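MMACHC-like protein (Caenorhabditis elegans, PDB 5UJC) binds cobalamin (vitamin B12) for intracellular trafficking and probably removes its cyanide ligand with flavin and NADPH, or its alkyl ligand with glutathione. Local coordinates at residues F25-E37 / V189-E202. Numbering follows the deposited sequence.
Sequences FESHMFKIGSYNE and VLIFPNVKIPEFCE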
loop_
_atom_site.group_PDB
_atom_site.type_symbol
_atom_site.label_atom_id
_atom_site.label_comp_id
_atom_site.label_asym_id
_atom_site.label_seq_id
_atom_site.Cartn_x
_atom_site.Cartn_y
_atom_site.Cartn_z
ATOM N N PHE A 25 -9.259 -4.805 -0.777
ATOM C CA PHE A 25 -8.056 -4.917 -1.623
ATOM C C PHE A 25 -8.342 -4.572 -3.064
ATOM O O PHE A 25 -9.444 -4.833 -3.560
ATOM C CB PHE A 25 -7.511 -6.350 -1.559
ATOM C CG PHE A 25 -7.073 -6.770 -0.182
ATOM C CD1 PHE A 25 -5.817 -6.418 0.292
ATOM C CD2 PHE A 25 -7.923 -7.508 0.653
ATOM C CE1 PHE A 25 -5.409 -6.802 1.565
ATOM C CE2 PHE A 25 -7.521 -7.881 1.910
ATOM C CZ PHE A 25 -6.262 -7.537 2.371
ATOM N N GLU A 26 -7.320 -4.062 -3.757
ATOM C CA GLU A 26 -7.345 -3.876 -5.212
ATOM C C GLU A 26 -6.054 -4.432 -5.772
ATOM O O GLU A 26 -5.017 -4.332 -5.121
ATOM C CB GLU A 26 -7.322 -2.378 -5.577
ATOM C CG GLU A 26 -8.516 -1.585 -5.273
ATOM C CD GLU A 26 -8.430 -0.160 -5.886
ATOM O OE1 GLU A 26 -7.310 0.307 -6.392
ATOM O OE2 GLU A 26 -9.449 0.506 -5.881
ATOM N N SER A 27 -6.088 -4.893 -7.024
ATOM C CA SER A 27 -4.865 -5.262 -7.722
ATOM C C SER A 27 -4.760 -4.570 -9.054
ATOM O O SER A 27 -5.776 -4.291 -9.718
ATOM C CB SER A 27 -4.720 -6.781 -7.873
ATOM O OG SER A 27 -5.551 -7.295 -8.862
ATOM N N HIS A 28 -3.505 -4.301 -9.453
ATOM C CA HIS A 28 -3.205 -3.593 -10.683
ATOM C C HIS A 28 -2.006 -4.261 -11.371
ATOM O O HIS A 28 -0.958 -4.460 -10.751
ATOM C CB HIS A 28 -2.854 -2.134 -10.376
ATOM C CG HIS A 28 -3.938 -1.402 -9.665
ATOM N ND1 HIS A 28 -4.809 -0.573 -10.309
ATOM C CD2 HIS A 28 -4.299 -1.390 -8.362
ATOM C CE1 HIS A 28 -5.657 -0.064 -9.431
ATOM N NE2 HIS A 28 -5.386 -0.574 -8.249
ATOM N N MET A 29 -2.158 -4.598 -12.645
ATOM C CA MET A 29 -1.130 -5.294 -13.389
ATOM C C MET A 29 -0.123 -4.304 -13.970
ATOM O O MET A 29 -0.496 -3.204 -14.423
ATOM C CB MET A 29 -1.761 -6.137 -14.490
ATOM C CG MET A 29 -0.798 -7.124 -15.129
ATOM S SD MET A 29 -1.545 -8.378 -16.146
ATOM C CE MET A 29 -2.091 -7.444 -17.507
ATOM N N PHE A 30 1.150 -4.702 -14.003
ATOM C CA PHE A 30 2.156 -3.926 -14.704
ATOM C C PHE A 30 3.311 -4.786 -15.140
ATOM O O PHE A 30 3.403 -5.946 -14.751
ATOM C CB PHE A 30 2.645 -2.749 -13.846
ATOM C CG PHE A 30 3.411 -3.152 -12.595
ATOM C CD1 PHE A 30 2.744 -3.585 -11.451
ATOM C CD2 PHE A 30 4.792 -3.031 -12.546
ATOM C CE1 PHE A 30 3.454 -3.932 -10.309
ATOM C CE2 PHE A 30 5.494 -3.346 -11.406
ATOM C CZ PHE A 30 4.827 -3.778 -10.277
ATOM N N LYS A 31 4.156 -4.233 -16.014
ATOM C CA LYS A 31 5.319 -4.946 -16.509
ATOM C C LYS A 31 6.536 -4.526 -15.686
ATOM O O LYS A 31 6.730 -3.354 -15.426
ATOM C CB LYS A 31 5.557 -4.623 -17.991
ATOM C CG LYS A 31 4.418 -5.036 -18.902
ATOM C CD LYS A 31 4.693 -4.661 -20.351
ATOM C CE LYS A 31 4.657 -3.149 -20.578
ATOM N NZ LYS A 31 4.325 -2.827 -21.992
ATOM N N ILE A 32 7.415 -5.460 -15.379
ATOM C CA ILE A 32 8.610 -5.121 -14.635
ATOM C C ILE A 32 9.432 -4.054 -15.385
ATOM O O ILE A 32 10.002 -3.165 -14.761
ATOM C CB ILE A 32 9.484 -6.375 -14.346
ATOM C CG1 ILE A 32 8.790 -7.307 -13.340
ATOM C CG2 ILE A 32 10.870 -5.974 -13.841
ATOM C CD1 ILE A 32 8.566 -6.703 -11.969
ATOM N N GLY A 33 9.464 -4.127 -16.721
ATOM C CA GLY A 33 10.208 -3.132 -17.507
ATOM C C GLY A 33 9.743 -1.695 -17.257
ATOM O O GLY A 33 10.553 -0.746 -17.290
ATOM N N SER A 34 8.449 -1.520 -17.008
ATOM C CA SER A 34 7.915 -0.190 -16.724
ATOM C C SER A 34 8.453 0.337 -15.411
ATOM O O SER A 34 8.795 1.508 -15.296
ATOM C CB SER A 34 6.407 -0.218 -16.690
ATOM O OG SER A 34 5.883 -0.620 -17.948
ATOM N N TYR A 35 8.551 -0.536 -14.423
ATOM C CA TYR A 35 9.148 -0.168 -13.155
ATOM C C TYR A 35 10.645 0.163 -13.310
ATOM O O TYR A 35 11.122 1.189 -12.811
ATOM C CB TYR A 35 8.963 -1.302 -12.138
ATOM C CG TYR A 35 9.613 -1.041 -10.798
ATOM C CD1 TYR A 35 8.943 -0.347 -9.796
ATOM C CD2 TYR A 35 10.911 -1.491 -10.533
ATOM C CE1 TYR A 35 9.526 -0.115 -8.584
ATOM C CE2 TYR A 35 11.494 -1.291 -9.306
ATOM C CZ TYR A 35 10.806 -0.589 -8.333
ATOM O OH TYR A 35 11.371 -0.359 -7.091
ATOM N N ASN A 36 11.368 -0.700 -13.990
ATOM C CA ASN A 36 12.805 -0.497 -14.152
ATOM C C ASN A 36 13.125 0.773 -14.927
ATOM O O ASN A 36 14.113 1.442 -14.638
ATOM C CB ASN A 36 13.444 -1.704 -14.804
ATOM C CG ASN A 36 13.587 -2.879 -13.852
ATOM O OD1 ASN A 36 13.481 -2.724 -12.631
ATOM N ND2 ASN A 36 13.877 -4.054 -14.404
ATOM N N GLU A 37 12.302 1.088 -15.933
ATOM C CA GLU A 37 12.462 2.351 -16.685
ATOM C C GLU A 37 12.300 3.564 -15.752
ATOM O O GLU A 37 13.043 4.543 -15.858
ATOM C CB GLU A 37 11.456 2.420 -17.867
ATOM C CG GLU A 37 11.462 3.742 -18.654
ATOM C CD GLU A 37 10.305 3.856 -19.656
ATOM O OE1 GLU A 37 9.243 3.193 -19.460
ATOM O OE2 GLU A 37 10.449 4.625 -20.632
ATOM N N VAL A 189 3.671 -6.631 -3.915
ATOM C CA VAL A 189 3.784 -6.885 -5.324
ATOM C C VAL A 189 4.101 -8.359 -5.530
ATOM O O VAL A 189 4.977 -8.915 -4.868
ATOM C CB VAL A 189 4.886 -6.021 -5.975
ATOM C CG1 VAL A 189 5.215 -6.526 -7.372
ATOM C CG2 VAL A 189 4.471 -4.544 -6.020
ATOM N N LEU A 190 3.340 -8.978 -6.416
ATOM C CA LEU A 190 3.571 -10.347 -6.868
ATOM C C LEU A 190 4.249 -10.308 -8.218
ATOM O O LEU A 190 3.808 -9.581 -9.109
ATOM C CB LEU A 190 2.252 -11.090 -6.997
ATOM C CG LEU A 190 1.316 -11.086 -5.805
ATOM C CD1 LEU A 190 0.031 -11.807 -6.149
ATOM C CD2 LEU A 190 1.931 -11.679 -4.586
ATOM N N ILE A 191 5.348 -11.033 -8.351
ATOM C CA ILE A 191 6.076 -11.085 -9.616
ATOM C C ILE A 191 6.028 -12.524 -10.121
ATOM O O ILE A 191 6.275 -13.444 -9.370
ATOM C CB ILE A 191 7.537 -10.637 -9.429
ATOM C CG1 ILE A 191 7.581 -9.226 -8.804
ATOM C CG2 ILE A 191 8.289 -10.659 -10.776
ATOM C CD1 ILE A 191 8.981 -8.714 -8.482
ATOM N N PHE A 192 5.711 -12.686 -11.410
ATOM C CA PHE A 192 5.534 -14.008 -12.040
ATOM C C PHE A 192 6.603 -14.221 -13.111
ATOM O O PHE A 192 6.407 -13.856 -14.274
ATOM C CB PHE A 192 4.152 -14.095 -12.634
ATOM C CG PHE A 192 3.055 -13.910 -11.616
ATOM C CD1 PHE A 192 2.562 -14.989 -10.912
ATOM C CD2 PHE A 192 2.556 -12.648 -11.329
ATOM C CE1 PHE A 192 1.597 -14.806 -9.937
ATOM C CE2 PHE A 192 1.580 -12.478 -10.349
ATOM C CZ PHE A 192 1.116 -13.553 -9.661
ATOM N N PRO A 193 7.757 -14.787 -12.719
ATOM C CA PRO A 193 8.899 -14.779 -13.632
ATOM C C PRO A 193 8.679 -15.536 -14.932
ATOM O O PRO A 193 9.377 -15.260 -15.915
ATOM C CB PRO A 193 10.019 -15.447 -12.802
ATOM C CG PRO A 193 9.628 -15.224 -11.393
ATOM C CD PRO A 193 8.126 -15.289 -11.383
ATOM N N ASN A 194 7.738 -16.491 -14.943
ATOM C CA ASN A 194 7.471 -17.286 -16.151
ATOM C C ASN A 194 6.317 -16.767 -16.999
ATOM O O ASN A 194 5.959 -17.401 -17.989
ATOM C CB ASN A 194 7.205 -18.760 -15.775
ATOM C CG ASN A 194 8.382 -19.405 -15.070
ATOM O OD1 ASN A 194 8.212 -20.142 -14.097
ATOM N ND2 ASN A 194 9.581 -19.121 -15.545
ATOM N N VAL A 195 5.764 -15.600 -16.645
ATOM C CA VAL A 195 4.625 -15.061 -17.355
ATOM C C VAL A 195 5.014 -13.734 -18.006
ATOM O O VAL A 195 5.375 -12.782 -17.322
ATOM C CB VAL A 195 3.408 -14.847 -16.425
ATOM C CG1 VAL A 195 2.252 -14.284 -17.210
ATOM C CG2 VAL A 195 3.024 -16.157 -15.744
ATOM N N LYS A 196 4.953 -13.699 -19.333
ATOM C CA LYS A 196 5.361 -12.532 -20.106
ATOM C C LYS A 196 4.130 -11.894 -20.786
ATOM O O LYS A 196 3.295 -12.589 -21.394
ATOM C CB LYS A 196 6.403 -12.926 -21.162
ATOM C CG LYS A 196 7.577 -13.728 -20.620
ATOM C CD LYS A 196 8.354 -12.977 -19.562
ATOM C CE LYS A 196 9.507 -13.814 -19.011
ATOM N NZ LYS A 196 10.489 -14.177 -20.066
ATOM N N ILE A 197 4.029 -10.572 -20.654
ATOM C CA ILE A 197 2.885 -9.809 -21.123
ATOM C C ILE A 197 3.361 -8.597 -21.953
ATOM O O ILE A 197 2.977 -7.458 -21.699
ATOM C CB ILE A 197 1.957 -9.376 -19.926
ATOM C CG1 ILE A 197 2.765 -8.672 -18.834
ATOM C CG2 ILE A 197 1.225 -10.597 -19.344
ATOM C CD1 ILE A 197 1.903 -7.863 -17.857
ATOM N N PRO A 198 4.200 -8.851 -22.965
ATOM C CA PRO A 198 4.790 -7.727 -23.730
ATOM C C PRO A 198 3.756 -6.807 -24.417
ATOM O O PRO A 198 4.029 -5.626 -24.620
ATOM C CB PRO A 198 5.629 -8.435 -24.782
ATOM C CG PRO A 198 4.949 -9.762 -24.956
ATOM C CD PRO A 198 4.548 -10.148 -23.560
ATOM N N GLU A 199 2.576 -7.340 -24.720
ATOM C CA GLU A 199 1.540 -6.581 -25.418
ATOM C C GLU A 199 0.716 -5.699 -24.471
ATOM O O GLU A 199 -0.090 -4.896 -24.924
ATOM C CB GLU A 199 0.605 -7.530 -26.199
ATOM C CG GLU A 199 -0.242 -8.501 -25.327
ATOM C CD GLU A 199 0.427 -9.867 -25.105
ATOM O OE1 GLU A 199 -0.056 -10.888 -25.681
ATOM O OE2 GLU A 199 1.403 -9.929 -24.330
ATOM N N PHE A 200 0.919 -5.855 -23.154
ATOM C CA PHE A 200 0.111 -5.142 -22.184
ATOM C C PHE A 200 0.545 -3.678 -22.075
ATOM O O PHE A 200 1.747 -3.367 -21.999
ATOM C CB PHE A 200 0.207 -5.805 -20.827
ATOM C CG PHE A 200 -0.664 -5.161 -19.772
ATOM C CD1 PHE A 200 -2.048 -5.197 -19.878
ATOM C CD2 PHE A 200 -0.096 -4.487 -18.690
ATOM C CE1 PHE A 200 -2.851 -4.613 -18.917
ATOM C CE2 PHE A 200 -0.903 -3.920 -17.714
ATOM C CZ PHE A 200 -2.281 -3.979 -17.833
ATOM N N CYS A 201 -0.437 -2.791 -22.032
ATOM C CA CYS A 201 -0.193 -1.352 -21.844
ATOM C C CYS A 201 -0.882 -0.888 -20.598
ATOM O O CYS A 201 -2.107 -0.907 -20.518
ATOM C CB CYS A 201 -0.731 -0.559 -23.048
ATOM S SG CYS A 201 0.103 -0.908 -24.607
ATOM N N GLU A 202 -0.094 -0.481 -19.608
ATOM C CA GLU A 202 -0.637 0.039 -18.353
ATOM C C GLU A 202 -1.458 1.302 -18.601
ATOM O O GLU A 202 -1.070 2.141 -19.380
ATOM C CB GLU A 202 0.497 0.368 -17.378
ATOM C CG GLU A 202 1.336 -0.830 -16.945
ATOM C CD GLU A 202 2.602 -1.015 -17.747
ATOM O OE1 GLU A 202 2.770 -0.363 -18.817
ATOM O OE2 GLU A 202 3.437 -1.817 -17.319
HETATM O O HOH W 1 6.104 -4.184 -23.935
#
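The CA atoms of Phe30 and Glu202 come within 6.1 Å where strand 25-31, an outermost strand of the four-stranded antiparallel sheet, runs into helix 32-39 and the chain leaving strand 185-196 turns back past it. Strand 53-60 lies between these two strands in the sheet, so the segments meet through side chains and the loop 197-202. Glu202 reaches the helix start: its OE2 accepts from Lys31 N, at the N-cap position, at 2.8 Å with an N-H...O angle of 164°, nearly in line with the C-O bond, and from Ser34 OG, which comes from above the carboxylate plane. A bend at chi2 (96°) brings the carboxylate there, and the helix N-terminus would probably favour its negative charge. Met29 lays its methyl CE over the centre of one face of the Phe200 ring, a Met-aromatic contact with SD farther out above the same face, while SD also meets Ile197 CD1 at 3.9 Å. Phe30 CZ touches Val189 CG1 at 4.0 Å; the Val189 side chain, about 8 Å from the bound methylcobalamin, packs on Met134, a probable substrate-binding residue. Ile32 CD1 meets Ile191 CD1, the two side chains crossing at about a right angle. Lys31 bends at chi3 (-69°) across Ile197, and its NZ donates to Phe200 O at 2.6 Å, while a water bridges NZ to Pro198 O, 2.6 Å from that oxygen.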